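Long-range contacts in N-terminal acetyltransferase B complex subunit NAT3 (Candida albicans, PDB 5K04), which catalyses transfer of an acetyl group from acetyl-CoA to the N-terminal amino acid of proteins, working as a subunit of the NatB complex: residues L42-V47 with G56-K61; F112-N117 with I150-D155; L127-F132 with M159-P164. One frame throughout, in Å; residues are numbered along the deposited sequence.

Interaction 1. Residues L42-V47 with G56-K61; sequences LFYKSV and GYMMAK
Phe43 to Ser46 run antiparallel to Gly56 to Met59, with 165° between the directions of strands 43-47 and 56-61. Tyr44 and Met58 form a hydrogen-bonded pair, with Met58 N 2.9 Å from Tyr44 O and Tyr44 N 3.2 Å from Met58 O. Ser46 N to Gly56 O (2.8 Å) and Ala60 N to Leu42 O (2.9 Å) extend the pairing at its two ends. On the face that carries Phe43, Lys45, Tyr57 and Met59, the methionine lies alongside the phenylalanine: Met59 CG sits over one face of the ring, 3.5 Å from the Phe43 centroid. The sulfur follows obliquely, Met59 SD being 4.4 Å from that centroid, a Met-aromatic contact made by a flexible, polarisable chain that follows a flat partner well. On the other face Met58 meets Tyr44 through its CB. With chi1 of 48°, Tyr44 CG stands between its backbone N and carbonyl carbon, which leans the ring toward Met58, alongside its side chain, so that Met58 CB makes a CH-pi contact over its face, 4.0 Å from the centroid. Tyrosine suits this place because its hydroxyl can still bond to Leu93 O. Gly56, having no side chain, lets Ser46 OG lie close beside its backbone. That hydroxyl is hydrogen-bonded to Ser55 OG, Tyr57 OH reaches Asn19 OD1, and Lys45 NZ forms a salt bridge with Asp11. Helix 29-38 covers Phe43 and Met59 through Tyr32, helix 89-96 meets Tyr44 and Ser46 on the other face, and the hairpin is flanked in the sheet by strands 3-6 and 70-80.

Interaction 2. Residues F112-N117 with I150-D155; sequences FVKVTN and IDDSVD
Two successive torsions direct Lys114 at the backbone of residues 151-155: chi1 of -68° sets CG beside its own backbone N, and a turn about the CB-CG bond (chi2 -54°) sends the rest of the chain, extended from there on, across to the other segment. The ammonium group ends among backbone carbonyls. Lys114 NZ bonds to Val154 O at 2.6 Å, approaching in the carbonyl plane, and to Asp152 O at 3.1 Å, this time from above the carbonyl plane. A lysine fits here because one tetrahedral donor can serve both acceptors, while its methylenes pack on the way, Lys114 CD lying 4.1 Å from Val154 CB. The carboxylate of Asp152 stays beyond salt-bridge range, Lys114 NZ being 4.3 Å from Asp152 OD1, but it would probably still favour the positive charge. The carbonyls are presented by a type I turn from Asp151 to Val154. Asp151 OD1 braces it by accepting from both Ser153 N and Ser153 OG, the latter at 2.6 Å, from the same face of its carboxylate; the bond to the backbone N makes an Asx turn. Next to the lysine, Val115 N donates to Asp155 O at 3.0 Å, nearly straight at 164°, and Val115 CG2 packs against Asp155 CB. The Asp155 carboxylate has its own partner in Arg134, a salt bridge. The contact thus ties the loop before strand 156-162 to the type I turn that leaves strand 108-114 and ends at Asn117, the N-cap of helix 118-126 and a residue of the coenzyme A pocket, a strand-to-helix junction that belongs to the cofactor site of the GNAT fold.

Interaction 3. Residues L127-F132 with M159-P164; sequences LGYSVF and MRKLLP. Unlike the reference sequence in segment 159-164: Leu162 (reference Ser).
Arg160 lays its guanidinium flat on one face of the Phe132 ring, the two planes only 2° apart and their centres separated by 3.6 Å. This is at once a stack and a cation-pi contact, and Arg160 CD extends it over the same face. The long arginine suits the job: its chain runs extended from CG to NE, bringing the flat end group level with the ring. The second pair meets differently. Lys161 and Tyr129 cross at about a right angle, with Lys161 CB over the middle of the tyrosine ring, 3.6 Å from its centroid, in a CH-pi contact. Beyond the ring the lysine continues extended to Leu127, where NZ donates to Leu127 O at 2.9 Å, almost in line with the carbonyl bond. Gly128, whose positive phi belongs to the Schellman motif ending helix 118-126, lets the chain turn from that helix toward the strand. Val131 CG2 touches Met159 CG at 4.1 Å. Between these pairs the backbones join through Ser130 and Arg160, an antiparallel hydrogen-bonded pair with each N 2.9 Å from the other's O, although the short strand segments splay to 115° between their directions. Met159 is packed by Arg121, Tyr124 and Glu125 of helix 118-126. The two cations are used in different ways: Lys161 NZ is shared between a carbonyl at a helix C-terminus and a salt bridge to Glu98, which would both favour its charge, whereas Arg160 has the face of Phe132, a further cation-pi contact with Phe108 and a long, weak ion pair with Asp158, so the aromatic rings probably help to accommodate its charge.

In the fold
All three contacts reach the same mixed sheet of the GNAT fold. Interaction 1 joins strands 43-48 and 53-65 near one side of the sheet, between strands 3-6 and 70-80, while interaction 3 pairs the last two strands; their nearest atoms are about 7 Å apart. Interactions 2 and 3 cross along the chain and touch, Val113 CG2 lying 4.1 Å from Met159 SD, since strands 108-114 and 156-162 are neighbours. Helix 118-126 runs between them, capped by Asn117 and followed by the Schellman glycine Gly128. Coenzyme A touches Asn117, whereas the side chains of Ile150, Leu127 and Tyr57 are about 6, 7 and 8 Å from it respectively.

Interaction 1. Residues L42-V47 with G56-K61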
loop_
_atom_site.group_PDB
_atom_site.type_symbol
_atom_site.label_atom_id
_atom_site.label_comp_id
_atom_site.label_asym_id
_atom_site.label_seq_id
_atom_site.Cartn_x
_atom_site.Cartn_y
_atom_site.Cartn_z
ATOM N N LEU B 42 4.143 1.439 22.020
ATOM C CA LEU B 42 3.027 2.367 22.158
ATOM C C LEU B 42 2.302 2.556 20.835
ATOM O O LEU B 42 1.538 3.511 20.662
ATOM C CB LEU B 42 3.515 3.708 22.716
ATOM C CG LEU B 42 4.390 3.660 23.994
ATOM C CD1 LEU B 42 4.488 5.025 24.672
ATOM C CD2 LEU B 42 3.896 2.629 24.994
ATOM N N PHE B 43 2.531 1.647 19.901
ATOM C CA PHE B 43 1.895 1.654 18.590
ATOM C C PHE B 43 1.387 0.224 18.405
ATOM O O PHE B 43 2.121 -0.688 17.997
ATOM C CB PHE B 43 2.874 2.101 17.497
ATOM C CG PHE B 43 2.213 2.503 16.191
ATOM C CD1 PHE B 43 0.869 2.238 15.953
ATOM C CD2 PHE B 43 2.958 3.134 15.194
ATOM C CE1 PHE B 43 0.273 2.594 14.756
ATOM C CE2 PHE B 43 2.370 3.503 13.989
ATOM C CZ PHE B 43 1.018 3.233 13.774
ATOM N N TYR B 44 0.125 0.029 18.755
ATOM C CA TYR B 44 -0.502 -1.277 18.688
ATOM C C TYR B 44 -1.886 -1.130 18.079
ATOM O O TYR B 44 -2.473 -0.043 18.034
ATOM C CB TYR B 44 -0.597 -1.949 20.069
ATOM C CG TYR B 44 -1.138 -1.045 21.147
ATOM C CD1 TYR B 44 -2.506 -0.955 21.395
ATOM C CD2 TYR B 44 -0.285 -0.283 21.926
ATOM C CE1 TYR B 44 -3.005 -0.119 22.414
ATOM C CE2 TYR B 44 -0.770 0.563 22.936
ATOM C CZ TYR B 44 -2.123 0.640 23.170
ATOM O OH TYR B 44 -2.589 1.485 24.149
ATOM N N LYS B 45 -2.398 -2.262 17.623
ATOM C CA LYS B 45 -3.631 -2.317 16.876
ATOM C C LYS B 45 -4.583 -3.301 17.537
ATOM O O LYS B 45 -4.172 -4.261 18.205
ATOM C CB LYS B 45 -3.381 -2.736 15.420
ATOM C CG LYS B 45 -2.735 -4.124 15.271
ATOM C CD LYS B 45 -2.745 -4.585 13.815
ATOM C CE LYS B 45 -2.110 -5.956 13.636
ATOM N NZ LYS B 45 -2.062 -6.287 12.171
ATOM N N SER B 46 -5.866 -3.028 17.357
ATOM C CA SER B 46 -6.903 -3.978 17.702
ATOM C C SER B 46 -7.231 -4.789 16.462
ATOM O O SER B 46 -7.097 -4.312 15.332
ATOM C CB SER B 46 -8.157 -3.277 18.238
ATOM O OG SER B 46 -8.682 -2.331 17.309
ATOM N N VAL B 47 -7.673 -6.022 16.695
ATOM C CA VAL B 47 -7.866 -7.027 15.658
ATOM C C VAL B 47 -9.071 -7.870 16.055
ATOM O O VAL B 47 -9.318 -8.101 17.242
ATOM C CB VAL B 47 -6.552 -7.833 15.497
ATOM C CG1 VAL B 47 -6.793 -9.246 15.168
ATOM C CG2 VAL B 47 -5.607 -7.154 14.474
ATOM N N GLY B 56 -8.819 -1.054 14.790
ATOM C CA GLY B 56 -8.392 0.240 15.287
ATOM C C GLY B 56 -6.931 0.190 15.676
ATOM O O GLY B 56 -6.295 -0.866 15.656
ATOM N N TYR B 57 -6.399 1.360 16.037
ATOM C CA TYR B 57 -5.028 1.410 16.519
ATOM C C TYR B 57 -4.827 2.604 17.441
ATOM O O TYR B 57 -5.625 3.545 17.470
ATOM C CB TYR B 57 -3.999 1.444 15.370
ATOM C CG TYR B 57 -4.143 2.580 14.360
ATOM C CD1 TYR B 57 -3.562 3.825 14.577
ATOM C CD2 TYR B 57 -4.826 2.376 13.165
ATOM C CE1 TYR B 57 -3.685 4.848 13.638
ATOM C CE2 TYR B 57 -4.960 3.370 12.230
ATOM C CZ TYR B 57 -4.388 4.608 12.459
ATOM O OH TYR B 57 -4.541 5.580 11.498
ATOM N N MET B 58 -3.743 2.508 18.218
ATOM C CA MET B 58 -3.254 3.545 19.113
ATOM C C MET B 58 -1.811 3.877 18.748
ATOM O O MET B 58 -0.986 2.973 18.574
ATOM C CB MET B 58 -3.321 3.094 20.575
ATOM C CG MET B 58 -2.247 3.729 21.437
ATOM S SD MET B 58 -2.509 5.465 21.598
ATOM C CE MET B 58 -4.034 5.303 22.393
ATOM N N MET B 59 -1.531 5.172 18.576
ATOM C CA MET B 59 -0.180 5.698 18.456
ATOM C C MET B 59 0.012 6.633 19.631
ATOM O O MET B 59 -0.712 7.624 19.762
ATOM C CB MET B 59 0.048 6.452 17.139
ATOM C CG MET B 59 -0.334 5.683 15.884
ATOM S SD MET B 59 -0.412 6.729 14.456
ATOM C CE MET B 59 1.232 7.230 14.552
ATOM N N ALA B 60 0.957 6.302 20.499
ATOM C CA ALA B 60 1.297 7.146 21.625
ATOM C C ALA B 60 2.818 7.252 21.718
ATOM O O ALA B 60 3.559 6.527 21.048
ATOM C CB ALA B 60 0.690 6.607 22.933
ATOM N N LYS B 61 3.278 8.159 22.573
ATOM C CA LYS B 61 4.706 8.369 22.767
ATOM C C LYS B 61 4.950 8.801 24.205
ATOM O O LYS B 61 4.012 9.102 24.951
ATOM C CB LYS B 61 5.256 9.420 21.792
ATOM C CG LYS B 61 4.510 10.764 21.831
ATOM C CD LYS B 61 5.331 11.896 21.207
ATOM C CE LYS B 61 4.446 13.098 20.939
ATOM N NZ LYS B 61 5.203 14.215 20.328
#

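Interaction 2. Residues F112-N117 with I150-D155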
loop_
_atom_site.group_PDB
_atom_site.type_symbol
_atom_site.label_atom_id
_atom_site.label_comp_id
_atom_site.label_asym_id
_atom_site.label_seq_id
_atom_site.Cartn_x
_atom_site.Cartn_y
_atom_site.Cartn_z
ATOM N N PHE B 112 -4.474 15.925 23.127
ATOM C CA PHE B 112 -5.117 17.125 22.623
ATOM C C PHE B 112 -6.454 16.746 22.021
ATOM O O PHE B 112 -6.526 15.829 21.200
ATOM C CB PHE B 112 -4.259 17.821 21.569
ATOM C CG PHE B 112 -2.935 18.328 22.089
ATOM C CD1 PHE B 112 -2.861 19.075 23.254
ATOM C CD2 PHE B 112 -1.772 18.070 21.397
ATOM C CE1 PHE B 112 -1.661 19.549 23.720
ATOM C CE2 PHE B 112 -0.556 18.544 21.855
ATOM C CZ PHE B 112 -0.503 19.284 23.026
ATOM N N VAL B 113 -7.503 17.452 22.435
ATOM C CA VAL B 113 -8.824 17.378 21.824
ATOM C C VAL B 113 -9.214 18.788 21.404
ATOM O O VAL B 113 -9.040 19.742 22.174
ATOM C CB VAL B 113 -9.872 16.774 22.787
ATOM C CG1 VAL B 113 -11.261 16.916 22.227
ATOM C CG2 VAL B 113 -9.594 15.307 22.993
ATOM N N LYS B 114 -9.722 18.925 20.184
ATOM C CA LYS B 114 -10.172 20.235 19.739
ATOM C C LYS B 114 -11.326 20.707 20.615
ATOM O O LYS B 114 -12.125 19.911 21.110
ATOM C CB LYS B 114 -10.591 20.201 18.269
ATOM C CG LYS B 114 -9.439 19.979 17.280
ATOM C CD LYS B 114 -8.335 21.009 17.484
ATOM C CE LYS B 114 -7.297 20.963 16.374
ATOM N NZ LYS B 114 -6.143 21.860 16.694
ATOM N N VAL B 115 -11.384 22.026 20.818
ATOM C CA VAL B 115 -12.373 22.650 21.699
ATOM C C VAL B 115 -13.800 22.359 21.234
ATOM O O VAL B 115 -14.733 22.307 22.047
ATOM C CB VAL B 115 -12.073 24.166 21.779
ATOM C CG1 VAL B 115 -13.296 24.954 22.197
ATOM C CG2 VAL B 115 -10.898 24.428 22.754
ATOM N N THR B 116 -13.988 22.142 19.932
ATOM C CA THR B 116 -15.291 21.857 19.350
ATOM C C THR B 116 -15.656 20.385 19.417
ATOM O O THR B 116 -16.781 20.018 19.067
ATOM C CB THR B 116 -15.309 22.306 17.894
ATOM O OG1 THR B 116 -14.110 21.854 17.252
ATOM C CG2 THR B 116 -15.395 23.822 17.814
ATOM N N ASN B 117 -14.733 19.541 19.858
ATOM C CA ASN B 117 -14.947 18.099 19.876
ATOM C C ASN B 117 -15.449 17.679 21.257
ATOM O O ASN B 117 -14.736 17.088 22.073
ATOM C CB ASN B 117 -13.667 17.375 19.498
ATOM C CG ASN B 117 -13.863 15.888 19.418
ATOM O OD1 ASN B 117 -15.004 15.390 19.487
ATOM N ND2 ASN B 117 -12.753 15.157 19.288
ATOM N N ILE B 150 -8.234 17.692 9.467
ATOM C CA ILE B 150 -8.595 18.490 10.630
ATOM C C ILE B 150 -7.917 19.847 10.519
ATOM O O ILE B 150 -6.746 19.936 10.140
ATOM C CB ILE B 150 -8.210 17.770 11.937
ATOM C CG1 ILE B 150 -8.821 16.359 11.951
ATOM C CG2 ILE B 150 -8.697 18.575 13.134
ATOM C CD1 ILE B 150 -8.344 15.459 13.087
ATOM N N ASP B 151 -8.675 20.905 10.819
ATOM C CA ASP B 151 -8.147 22.268 10.946
ATOM C C ASP B 151 -7.323 22.352 12.229
ATOM O O ASP B 151 -7.876 22.430 13.330
ATOM C CB ASP B 151 -9.300 23.271 10.961
ATOM C CG ASP B 151 -8.848 24.706 10.796
ATOM O OD1 ASP B 151 -7.628 24.966 10.724
ATOM O OD2 ASP B 151 -9.729 25.588 10.724
ATOM N N ASP B 152 -5.994 22.331 12.101
ATOM C CA ASP B 152 -5.132 22.379 13.283
ATOM C C ASP B 152 -5.047 23.768 13.908
ATOM O O ASP B 152 -4.513 23.892 15.016
ATOM C CB ASP B 152 -3.725 21.885 12.936
ATOM C CG ASP B 152 -3.655 20.379 12.809
ATOM O OD1 ASP B 152 -4.555 19.701 13.350
ATOM O OD2 ASP B 152 -2.707 19.873 12.171
ATOM N N SER B 153 -5.554 24.801 13.229
ATOM C CA SER B 153 -5.635 26.155 13.763
ATOM C C SER B 153 -6.709 26.319 14.837
ATOM O O SER B 153 -6.709 27.339 15.534
ATOM C CB SER B 153 -5.907 27.143 12.629
ATOM O OG SER B 153 -7.262 27.092 12.208
ATOM N N VAL B 154 -7.615 25.350 14.989
ATOM C CA VAL B 154 -8.606 25.414 16.057
ATOM C C VAL B 154 -7.948 25.103 17.394
ATOM O O VAL B 154 -7.130 24.178 17.514
ATOM C CB VAL B 154 -9.771 24.448 15.786
ATOM C CG1 VAL B 154 -10.716 24.388 16.992
ATOM C CG2 VAL B 154 -10.523 24.845 14.521
ATOM N N ASP B 155 -8.305 25.887 18.411
ATOM C CA ASP B 155 -7.797 25.673 19.757
ATOM C C ASP B 155 -8.066 24.244 20.217
ATOM O O ASP B 155 -9.004 23.579 19.762
ATOM C CB ASP B 155 -8.443 26.655 20.739
ATOM C CG ASP B 155 -8.013 28.093 20.508
ATOM O OD1 ASP B 155 -7.415 28.385 19.443
ATOM O OD2 ASP B 155 -8.279 28.925 21.403
#

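Interaction 3. Residues L127-F132 with M159-P164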
loop_
_atom_site.group_PDB
_atom_site.type_symbol
_atom_site.label_atom_id
_atom_site.label_comp_id
_atom_site.label_asym_id
_atom_site.label_seq_id
_atom_site.Cartn_x
_atom_site.Cartn_y
_atom_site.Cartn_z
ATOM N N LEU B 127 -12.838 8.199 30.882
ATOM C CA LEU B 127 -11.638 7.421 31.167
ATOM C C LEU B 127 -10.812 7.981 32.320
ATOM O O LEU B 127 -9.767 7.409 32.642
ATOM C CB LEU B 127 -10.762 7.346 29.920
ATOM C CG LEU B 127 -11.375 6.571 28.753
ATOM C CD1 LEU B 127 -10.409 6.523 27.574
ATOM C CD2 LEU B 127 -11.767 5.161 29.189
ATOM N N GLY B 128 -11.246 9.079 32.943
ATOM C CA GLY B 128 -10.515 9.698 34.030
ATOM C C GLY B 128 -9.689 10.916 33.657
ATOM O O GLY B 128 -9.054 11.500 34.546
ATOM N N TYR B 129 -9.660 11.314 32.382
ATOM C CA TYR B 129 -8.923 12.506 31.994
ATOM C C TYR B 129 -9.723 13.743 32.367
ATOM O O TYR B 129 -10.954 13.714 32.405
ATOM C CB TYR B 129 -8.635 12.513 30.491
ATOM C CG TYR B 129 -7.675 11.436 30.043
ATOM C CD1 TYR B 129 -8.095 10.118 29.928
ATOM C CD2 TYR B 129 -6.350 11.739 29.727
ATOM C CE1 TYR B 129 -7.224 9.125 29.527
ATOM C CE2 TYR B 129 -5.468 10.752 29.317
ATOM C CZ TYR B 129 -5.916 9.443 29.218
ATOM O OH TYR B 129 -5.071 8.433 28.843
ATOM N N SER B 130 -9.010 14.842 32.635
ATOM C CA SER B 130 -9.648 16.135 32.870
ATOM C C SER B 130 -8.915 17.220 32.090
ATOM O O SER B 130 -7.710 17.128 31.843
ATOM C CB SER B 130 -9.703 16.503 34.379
ATOM O OG SER B 130 -8.457 16.284 35.013
ATOM N N VAL B 131 -9.670 18.242 31.687
ATOM C CA VAL B 131 -9.088 19.352 30.944
ATOM C C VAL B 131 -8.092 20.079 31.827
ATOM O O VAL B 131 -8.447 20.595 32.894
ATOM C CB VAL B 131 -10.167 20.317 30.448
ATOM C CG1 VAL B 131 -9.522 21.637 30.091
ATOM C CG2 VAL B 131 -10.928 19.738 29.242
ATOM N N PHE B 132 -6.844 20.143 31.371
ATOM C CA PHE B 132 -5.756 20.815 32.070
ATOM C C PHE B 132 -5.533 22.242 31.578
ATOM O O PHE B 132 -5.337 23.149 32.390
ATOM C CB PHE B 132 -4.464 19.991 31.922
ATOM C CG PHE B 132 -3.257 20.590 32.607
ATOM C CD1 PHE B 132 -3.114 20.509 33.994
ATOM C CD2 PHE B 132 -2.247 21.195 31.864
ATOM C CE1 PHE B 132 -2.007 21.041 34.626
ATOM C CE2 PHE B 132 -1.129 21.738 32.492
ATOM C CZ PHE B 132 -1.008 21.663 33.876
ATOM N N MET B 159 -5.738 17.500 27.815
ATOM C CA MET B 159 -6.395 16.735 28.860
ATOM C C MET B 159 -5.378 15.788 29.477
ATOM O O MET B 159 -4.567 15.185 28.768
ATOM C CB MET B 159 -7.589 15.943 28.302
ATOM C CG MET B 159 -8.640 16.818 27.605
ATOM S SD MET B 159 -10.052 15.935 27.002
ATOM C CE MET B 159 -10.782 15.582 28.554
ATOM N N ARG B 160 -5.423 15.659 30.799
ATOM C CA ARG B 160 -4.463 14.844 31.516
ATOM C C ARG B 160 -5.157 13.832 32.413
ATOM O O ARG B 160 -6.250 14.076 32.933
ATOM C CB ARG B 160 -3.548 15.702 32.362
ATOM C CG ARG B 160 -2.591 16.532 31.584
ATOM C CD ARG B 160 -1.781 17.345 32.560
ATOM N NE ARG B 160 -0.689 18.057 31.914
ATOM C CZ ARG B 160 0.350 18.556 32.578
ATOM N NH1 ARG B 160 0.427 18.409 33.893
ATOM N NH2 ARG B 160 1.307 19.196 31.927
ATOM N N LYS B 161 -4.499 12.679 32.576
ATOM C CA LYS B 161 -4.865 11.673 33.569
ATOM C C LYS B 161 -3.624 11.312 34.374
ATOM O O LYS B 161 -2.695 10.690 33.845
ATOM C CB LYS B 161 -5.452 10.423 32.923
ATOM C CG LYS B 161 -5.719 9.314 33.937
ATOM C CD LYS B 161 -6.582 8.229 33.307
ATOM C CE LYS B 161 -6.934 7.111 34.288
ATOM N NZ LYS B 161 -7.490 5.939 33.538
ATOM N N LEU B 162 -3.610 11.702 35.646
ATOM C CA LEU B 162 -2.522 11.312 36.531
ATOM C C LEU B 162 -2.483 9.804 36.688
ATOM O O LEU B 162 -3.518 9.143 36.792
ATOM C CB LEU B 162 -2.677 11.966 37.902
ATOM C CG LEU B 162 -1.981 13.300 38.068
ATOM C CD1 LEU B 162 -2.703 14.094 39.123
ATOM C CD2 LEU B 162 -0.537 13.060 38.481
ATOM N N LEU B 163 -1.282 9.273 36.707
ATOM C CA LEU B 163 -0.917 7.888 36.877
ATOM C C LEU B 163 -0.529 7.605 38.325
ATOM O O LEU B 163 -0.038 8.488 39.035
ATOM C CB LEU B 163 0.255 7.525 35.953
ATOM C CG LEU B 163 -0.093 7.492 34.457
ATOM C CD1 LEU B 163 1.150 7.340 33.575
ATOM C CD2 LEU B 163 -1.086 6.374 34.166
ATOM N N PRO B 164 -0.721 6.360 38.783
ATOM C CA PRO B 164 -0.234 5.911 40.099
ATOM C C PRO B 164 1.283 6.070 40.260
ATOM O O PRO B 164 1.742 6.384 41.362
ATOM C CB PRO B 164 -0.625 4.427 40.135
ATOM C CG PRO B 164 -1.699 4.267 39.081
ATOM C CD PRO B 164 -1.405 5.287 38.034
#